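Endonuclease V (Streptomyces avermitilis, PDB 3GOC) probably repairs deaminated DNA as a magnesium-dependent endonuclease, nicking the strand at the second phosphodiester bond 3' to a deoxyinosine. Local coordinates at residues A[190-193]-A[194-197]. Residues are numbered along the deposited sequence; the frame is centred on the assembly and turned at random.
Sequences RVDL and DHAC
Asp192 and His195 meet where the loop after strand 183-189 turns into helix 193-202. One carboxylate oxygen does the work: OD1 of Asp192 accepts from the backbone N of His195 at 2.9 Å, nearly straight, and from ND1 of the same histidine at 2.8 Å. The ring bond is more bent, 144°; ND1 approaches OD1 from the syn side, somewhat out of the carboxylate plane, and the two planes stand 50° apart. Asp192 can reach forward over the first turn because its CG sits between the backbone N and the carbonyl carbon (chi1 63°), and the double grip fixes both the carboxylate and the rotation of the imidazole. An alanine here would probably leave the His195 amide without its cap and set the imidazole free to turn. Beneath the cap the regular helix bonds begin, with Ala196 N on Asp192 O and Cys197 N on Leu193 O, each 2.9 Å.

The tight side faces the sheet. Val191, its CG1 anti to the backbone N, lays that methyl 3.8 Å from CB of His195 and 4.3 Å from CB of Ala196; Ile139 of strand 138-142 touches both Val191 and Ala196, and Val185 also packs on Ala196. The other side is looser and polar. There the side chains of Asp192 and His195, both only partly buried, touch Pro33, while Asp194 turns to a salt bridge with Arg172 and also packs on Arg27 of the second subunit. Asp192 is thus a classical helix N-cap, its side-chain bond to the amide three residues on starting a helix that packs on the central mixed sheet of this RNase H-like fold, away from the magnesium ions.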
ATOM      1  N   ARG A 190       7.872  12.422  -9.818  1.00  7.10           N
ATOM      2  CA  ARG A 190       7.771  12.760  -8.398  1.00  8.48           C
ATOM      3  C   ARG A 190       7.331  11.643  -7.443  1.00  8.19           C
ATOM      4  O   ARG A 190       6.714  11.912  -6.414  1.00  6.77           O
ATOM      5  CB  ARG A 190       6.855  13.979  -8.237  1.00  6.92           C
ATOM      6  CG  ARG A 190       7.372  15.238  -8.939  1.00  7.80           C
ATOM      7  CD  ARG A 190       6.461  16.423  -8.670  1.00  8.30           C
ATOM      8  NE  ARG A 190       6.346  16.678  -7.238  1.00  8.99           N
ATOM      9  CZ  ARG A 190       5.296  17.244  -6.652  1.00  8.14           C
ATOM     10  NH1 ARG A 190       4.251  17.628  -7.370  1.00 10.02           N
ATOM     11  NH2 ARG A 190       5.279  17.406  -5.332  1.00 12.41           N
ATOM     12  N   VAL A 191       7.651  10.398  -7.783  1.00  6.63           N
ATOM     13  CA  VAL A 191       7.322   9.243  -6.940  1.00  6.60           C
ATOM     14  C   VAL A 191       8.444   8.219  -7.116  1.00  5.59           C
ATOM     15  O   VAL A 191       8.934   8.055  -8.233  1.00 10.50           O
ATOM     16  CB  VAL A 191       5.993   8.569  -7.375  1.00  9.17           C
ATOM     17  CG1 VAL A 191       5.666   7.414  -6.444  1.00  9.02           C
ATOM     18  CG2 VAL A 191       4.857   9.579  -7.386  1.00  9.02           C
ATOM     19  N   ASP A 192       8.886   7.548  -6.049  1.00  7.61           N
ATOM     20  CA  ASP A 192       9.925   6.540  -6.248  1.00  7.32           C
ATOM     21  C   ASP A 192       9.291   5.157  -6.379  1.00  6.72           C
ATOM     22  O   ASP A 192       8.081   5.000  -6.178  1.00  5.38           O
ATOM     23  CB  ASP A 192      11.028   6.570  -5.160  1.00  9.53           C
ATOM     24  CG  ASP A 192      10.537   6.255  -3.754  1.00 12.13           C
ATOM     25  OD1 ASP A 192       9.482   5.628  -3.576  1.00  9.18           O
ATOM     26  OD2 ASP A 192      11.261   6.639  -2.797  1.00 11.30           O
ATOM     27  N   LEU A 193      10.085   4.160  -6.759  1.00  9.26           N
ATOM     28  CA  LEU A 193       9.548   2.820  -6.965  1.00  9.73           C
ATOM     29  C   LEU A 193       8.906   2.195  -5.745  1.00  8.01           C
ATOM     30  O   LEU A 193       7.876   1.536  -5.869  1.00  7.33           O
ATOM     31  CB  LEU A 193      10.620   1.883  -7.531  1.00 11.00           C
ATOM     32  CG  LEU A 193      10.716   1.831  -9.056  1.00 18.56           C
ATOM     33  CD1 LEU A 193      11.788   0.827  -9.454  1.00 15.33           C
ATOM     34  CD2 LEU A 193       9.368   1.425  -9.655  1.00 10.03           C
ATOM     35  N   ASP A 194       9.498   2.391  -4.568  1.00  7.89           N
ATOM     36  CA  ASP A 194       8.917   1.828  -3.358  1.00  7.89           C
ATOM     37  C   ASP A 194       7.516   2.391  -3.145  1.00  7.64           C
ATOM     38  O   ASP A 194       6.585   1.648  -2.834  1.00  7.59           O
ATOM     39  CB  ASP A 194       9.796   2.132  -2.140  1.00  9.77           C
ATOM     40  CG  ASP A 194      10.936   1.150  -1.987  1.00 13.13           C
ATOM     41  OD1 ASP A 194      11.033   0.208  -2.803  1.00 12.77           O
ATOM     42  OD2 ASP A 194      11.744   1.312  -1.042  1.00 15.71           O
ATOM     43  N   HIS A 195       7.362   3.702  -3.323  1.00  7.36           N
ATOM     44  CA  HIS A 195       6.054   4.320  -3.142  1.00  6.97           C
ATOM     45  C   HIS A 195       5.090   3.927  -4.251  1.00  7.49           C
ATOM     46  O   HIS A 195       3.893   3.769  -4.009  1.00  6.45           O
ATOM     47  CB  HIS A 195       6.161   5.846  -3.066  1.00  9.80           C
ATOM     48  CG  HIS A 195       6.609   6.354  -1.733  1.00  7.78           C
ATOM     49  ND1 HIS A 195       7.906   6.218  -1.283  1.00 12.36           N
ATOM     50  CD2 HIS A 195       5.931   6.975  -0.737  1.00 14.56           C
ATOM     51  CE1 HIS A 195       8.006   6.732  -0.070  1.00 15.88           C
ATOM     52  NE2 HIS A 195       6.822   7.198   0.285  1.00 14.11           N
ATOM     53  N   ALA A 196       5.604   3.777  -5.468  1.00  5.32           N
ATOM     54  CA  ALA A 196       4.748   3.371  -6.576  1.00  5.26           C
ATOM     55  C   ALA A 196       4.172   1.989  -6.263  1.00  5.63           C
ATOM     56  O   ALA A 196       2.994   1.726  -6.499  1.00  6.11           O
ATOM     57  CB  ALA A 196       5.541   3.328  -7.882  1.00  6.18           C
ATOM     58  N   CYS A 197       5.011   1.102  -5.738  1.00  5.66           N
ATOM     59  CA  CYS A 197       4.555  -0.236  -5.383  1.00  7.98           C
ATOM     60  C   CYS A 197       3.555  -0.182  -4.236  1.00  6.39           C
ATOM     61  O   CYS A 197       2.544  -0.888  -4.251  1.00  7.00           O
ATOM     62  CB  CYS A 197       5.737  -1.111  -4.983  1.00  7.78           C
ATOM     63  SG  CYS A 197       6.724  -1.642  -6.382  1.00 11.91           S
TER